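Local structure of stage III sporulation protein AF (Bacillus subtilis, 6DCS) at residues D34-T44 with I55-S65. The protein is a membrane protein of sporulation whose ring-building domain, the part described here, is probably a building block of a secretion-like channel. Sequence-based numbering, arbitrary orientation.
Sequences DEYKVGRIKLT and IKTISVYMAPS. With SO4 (sulfate ion), chain D.
Tyr-61 sits opposite a beta bulge, where Gly-39 and Arg-40 both bond to its backbone. Gly-39 N donates to Tyr-61 O, and Tyr-61 N donates to Arg-40 O. The Tyr-61 ring is gripped by two basic side chains of the neighbouring strand, Arg-40 and Lys-42. Arg-40 bends at chi3 (-57°), which brings NE over one ring face, 3.7 Å above its plane. The guanidinium is tilted 54° to the ring in an off-centre cation-pi contact. At the far end of the ring, Lys-42 NZ donates to Tyr-61 OH at 3.0 Å. A leucine in place of Tyr-61 would probably leave Lys-42 without this hydroxyl partner and Arg-40 without its aromatic face. Strands 37-45 and 55-63 form an antiparallel hairpin, and strand 113-116 extends the sheet beside 55-63. His-116 of that third strand stacks on Tyr-61. This sheet with its two helices is consistent with a ring-building motif. Helices 11-30 and 81-106 pack on the face bearing Val-38, Ile-41, Ile-58 and Met-62. There Met-62 curls at chi2 and chi3, and its CE lies 3.5 Å from Tyr-36 CB. Farther along, Leu-43 CD2 meets Ile-55 CD1 at 3.5 Å. A classic bulge sets Lys-56 and Thr-57 against Thr-44. Thr-44 OG1 and Thr-57 OG1 share a 2.9 Å hydrogen bond. Lys-56 NZ donates to O3 of a sulfate ion at 2.8 Å, an ion probably taken up from the crystallisation liquor.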
loop_
_atom_site.group_PDB
_atom_site.type_symbol
_atom_site.label_atom_id
_atom_site.label_comp_id
_atom_site.label_asym_id
_atom_site.label_seq_id
_atom_site.Cartn_x
_atom_site.Cartn_y
_atom_site.Cartn_z
ATOM N N ASP A 34 14.579 3.240 3.909
ATOM C CA ASP A 34 14.076 4.010 2.769
ATOM C C ASP A 34 13.250 5.178 3.286
ATOM O O ASP A 34 12.949 5.263 4.479
ATOM C CB ASP A 34 13.225 3.145 1.815
ATOM C CG ASP A 34 14.067 2.287 0.860
ATOM O OD1 ASP A 34 13.753 2.300 -0.347
ATOM O OD2 ASP A 34 15.021 1.614 1.302
ATOM N N GLU A 35 12.879 6.088 2.371
ATOM C CA GLU A 35 11.940 7.156 2.723
ATOM C C GLU A 35 10.684 6.594 3.327
ATOM O O GLU A 35 10.159 7.116 4.308
ATOM C CB GLU A 35 11.503 7.965 1.509
ATOM C CG GLU A 35 10.540 9.119 1.827
ATOM C CD GLU A 35 10.642 10.347 0.868
ATOM O OE1 GLU A 35 10.789 10.152 -0.358
ATOM O OE2 GLU A 35 10.701 11.494 1.379
ATOM N N TYR A 36 10.168 5.541 2.735
ATOM C CA TYR A 36 8.829 5.091 3.037
ATOM C C TYR A 36 8.890 3.751 3.737
ATOM O O TYR A 36 9.785 2.935 3.491
ATOM C CB TYR A 36 7.988 5.025 1.767
ATOM C CG TYR A 36 7.472 6.390 1.397
ATOM C CD1 TYR A 36 6.874 6.621 0.176
ATOM C CD2 TYR A 36 7.562 7.453 2.291
ATOM C CE1 TYR A 36 6.390 7.876 -0.168
ATOM C CE2 TYR A 36 7.078 8.718 1.961
ATOM C CZ TYR A 36 6.498 8.924 0.723
ATOM O OH TYR A 36 6.006 10.163 0.362
ATOM N N LYS A 37 7.967 3.578 4.659
ATOM C CA LYS A 37 7.832 2.374 5.447
ATOM C C LYS A 37 6.459 1.809 5.129
ATOM O O LYS A 37 5.457 2.531 5.179
ATOM C CB LYS A 37 7.985 2.709 6.934
ATOM C CG LYS A 37 8.829 1.754 7.786
ATOM C CD LYS A 37 7.901 0.937 8.691
ATOM C CE LYS A 37 8.593 -0.195 9.435
ATOM N NZ LYS A 37 7.557 -1.163 9.918
ATOM N N VAL A 38 6.421 0.539 4.736
ATOM C CA VAL A 38 5.139 -0.125 4.572
ATOM C C VAL A 38 4.508 -0.255 5.950
ATOM O O VAL A 38 5.165 -0.677 6.915
ATOM C CB VAL A 38 5.326 -1.467 3.845
ATOM C CG1 VAL A 38 6.274 -1.277 2.670
ATOM C CG2 VAL A 38 5.903 -2.527 4.773
ATOM N N GLY A 39 3.255 0.186 6.068
ATOM C CA GLY A 39 2.532 0.145 7.328
ATOM C C GLY A 39 1.338 -0.802 7.340
ATOM O O GLY A 39 1.469 -1.983 7.658
ATOM N N ARG A 40 0.153 -0.315 7.031
ATOM C CA ARG A 40 -0.949 -1.245 6.879
ATOM C C ARG A 40 -0.876 -1.910 5.508
ATOM O O ARG A 40 -0.445 -1.307 4.522
ATOM C CB ARG A 40 -2.297 -0.532 7.067
ATOM C CG ARG A 40 -2.684 -0.211 8.527
ATOM C CD ARG A 40 -3.898 0.751 8.606
ATOM N NE ARG A 40 -3.644 1.999 7.880
ATOM C CZ ARG A 40 -2.799 2.957 8.274
ATOM N NH1 ARG A 40 -2.146 2.847 9.427
ATOM N NH2 ARG A 40 -2.623 4.049 7.526
ATOM N N ILE A 41 -1.294 -3.174 5.461
ATOM C CA ILE A 41 -1.532 -3.906 4.223
ATOM C C ILE A 41 -2.851 -4.639 4.393
ATOM O O ILE A 41 -3.008 -5.394 5.355
ATOM C CB ILE A 41 -0.394 -4.905 3.927
ATOM C CG1 ILE A 41 0.928 -4.179 3.721
ATOM C CG2 ILE A 41 -0.664 -5.716 2.671
ATOM C CD1 ILE A 41 2.126 -5.108 3.433
ATOM N N LYS A 42 -3.797 -4.423 3.469
ATOM C CA LYS A 42 -5.149 -5.001 3.560
ATOM C C LYS A 42 -5.420 -5.876 2.327
ATOM O O LYS A 42 -5.529 -5.358 1.203
ATOM C CB LYS A 42 -6.226 -3.907 3.657
ATOM C CG LYS A 42 -6.218 -2.988 4.903
ATOM C CD LYS A 42 -7.575 -2.262 5.090
ATOM C CE LYS A 42 -7.540 -0.750 4.782
ATOM N NZ LYS A 42 -8.751 -0.212 4.038
ATOM N N LEU A 43 -5.595 -7.185 2.515
ATOM C CA LEU A 43 -6.011 -8.023 1.394
ATOM C C LEU A 43 -7.521 -8.319 1.427
ATOM O O LEU A 43 -8.172 -8.315 2.480
ATOM C CB LEU A 43 -5.212 -9.331 1.357
ATOM C CG LEU A 43 -3.753 -9.327 0.824
ATOM C CD1 LEU A 43 -2.835 -8.540 1.704
ATOM C CD2 LEU A 43 -3.237 -10.726 0.814
ATOM N N THR A 44 -8.085 -8.527 0.243
ATOM C CA THR A 44 -9.423 -9.076 0.102
ATOM C C THR A 44 -9.358 -10.311 -0.790
ATOM O O THR A 44 -8.485 -10.436 -1.660
ATOM C CB THR A 44 -10.446 -8.056 -0.470
ATOM O OG1 THR A 44 -10.382 -8.009 -1.899
ATOM C CG2 THR A 44 -10.242 -6.645 0.092
ATOM N N ILE A 55 -6.137 -13.756 -4.641
ATOM C CA ILE A 55 -6.218 -12.445 -4.010
ATOM C C ILE A 55 -6.876 -11.496 -4.989
ATOM O O ILE A 55 -6.399 -11.339 -6.119
ATOM C CB ILE A 55 -4.827 -11.930 -3.625
ATOM C CG1 ILE A 55 -4.217 -12.754 -2.495
ATOM C CG2 ILE A 55 -4.893 -10.477 -3.218
ATOM C CD1 ILE A 55 -2.761 -12.372 -2.201
ATOM N N LYS A 56 -7.960 -10.850 -4.559
ATOM C CA LYS A 56 -8.644 -9.883 -5.405
ATOM C C LYS A 56 -8.057 -8.473 -5.306
ATOM O O LYS A 56 -8.034 -7.757 -6.310
ATOM C CB LYS A 56 -10.141 -9.858 -5.062
ATOM C CG LYS A 56 -10.906 -11.107 -5.528
ATOM C CD LYS A 56 -12.262 -10.808 -6.166
ATOM C CE LYS A 56 -12.921 -12.124 -6.565
ATOM N NZ LYS A 56 -14.400 -11.996 -6.839
ATOM N N THR A 57 -7.612 -8.025 -4.129
ATOM C CA THR A 57 -7.091 -6.668 -3.993
ATOM C C THR A 57 -6.087 -6.608 -2.856
ATOM O O THR A 57 -6.017 -7.497 -2.006
ATOM C CB THR A 57 -8.157 -5.578 -3.711
ATOM O OG1 THR A 57 -8.635 -5.703 -2.363
ATOM C CG2 THR A 57 -9.302 -5.603 -4.683
ATOM N N ILE A 58 -5.301 -5.522 -2.874
ATOM C CA ILE A 58 -4.200 -5.261 -1.959
ATOM C C ILE A 58 -4.070 -3.763 -1.751
ATOM O O ILE A 58 -3.672 -3.031 -2.669
ATOM C CB ILE A 58 -2.867 -5.817 -2.488
ATOM C CG1 ILE A 58 -3.032 -7.243 -2.988
ATOM C CG2 ILE A 58 -1.807 -5.709 -1.415
ATOM C CD1 ILE A 58 -1.847 -7.812 -3.656
ATOM N N SER A 59 -4.391 -3.298 -0.547
ATOM C CA SER A 59 -4.186 -1.905 -0.187
ATOM C C SER A 59 -2.912 -1.741 0.640
ATOM O O SER A 59 -2.660 -2.512 1.573
ATOM C CB SER A 59 -5.386 -1.385 0.576
ATOM O OG SER A 59 -6.350 -0.957 -0.359
ATOM N N VAL A 60 -2.119 -0.722 0.302
ATOM C CA VAL A 60 -0.861 -0.450 0.993
ATOM C C VAL A 60 -0.806 0.994 1.479
ATOM O O VAL A 60 -1.018 1.929 0.703
ATOM C CB VAL A 60 0.357 -0.735 0.109
ATOM C CG1 VAL A 60 1.598 -0.711 0.970
ATOM C CG2 VAL A 60 0.197 -2.073 -0.600
ATOM N N TYR A 61 -0.478 1.167 2.752
ATOM C CA TYR A 61 -0.410 2.474 3.384
ATOM C C TYR A 61 1.050 2.731 3.715
ATOM O O TYR A 61 1.647 1.981 4.495
ATOM C CB TYR A 61 -1.313 2.515 4.629
ATOM C CG TYR A 61 -2.810 2.367 4.300
ATOM C CD1 TYR A 61 -3.370 1.120 4.038
ATOM C CD2 TYR A 61 -3.644 3.474 4.228
ATOM C CE1 TYR A 61 -4.723 0.983 3.712
ATOM C CE2 TYR A 61 -4.976 3.346 3.907
ATOM C CZ TYR A 61 -5.527 2.101 3.648
ATOM O OH TYR A 61 -6.888 2.002 3.325
ATOM N N MET A 62 1.629 3.757 3.083
ATOM C CA MET A 62 3.065 4.012 3.126
ATOM C C MET A 62 3.361 5.088 4.152
ATOM O O MET A 62 2.658 6.098 4.211
ATOM C CB MET A 62 3.581 4.441 1.756
ATOM C CG MET A 62 3.749 3.284 0.771
ATOM S SD MET A 62 4.370 1.741 1.466
ATOM C CE MET A 62 6.125 2.116 1.614
ATOM N N ALA A 63 4.368 4.890 4.903
ATOM C CA ALA A 63 4.627 5.668 6.106
ATOM C C ALA A 63 5.670 6.750 5.857
ATOM O O ALA A 63 6.520 6.608 4.974
ATOM C CB ALA A 63 5.106 4.753 7.233
ATOM N N PRO A 64 5.631 7.832 6.644
ATOM C CA PRO A 64 6.609 8.918 6.437
ATOM C C PRO A 64 8.053 8.511 6.706
ATOM O O PRO A 64 8.942 8.869 5.924
ATOM C CB PRO A 64 6.132 9.998 7.419
ATOM C CG PRO A 64 5.386 9.239 8.480
ATOM C CD PRO A 64 4.691 8.137 7.738
ATOM N N SER A 65 8.306 7.785 7.802
ATOM C CA SER A 65 9.644 7.345 8.227
ATOM C C SER A 65 10.595 8.520 8.487
ATOM O O SER A 65 11.813 8.395 8.327
ATOM C CB SER A 65 10.256 6.346 7.232
ATOM O OG SER A 65 11.164 6.959 6.327
HETATM S S SO4 D . -15.171 -15.512 -6.120
HETATM O O1 SO4 D . -16.392 -16.321 -6.277
HETATM O O2 SO4 D . -15.365 -14.591 -4.989
HETATM O O3 SO4 D . -14.896 -14.727 -7.339
HETATM O O4 SO4 D . -14.024 -16.403 -5.861
#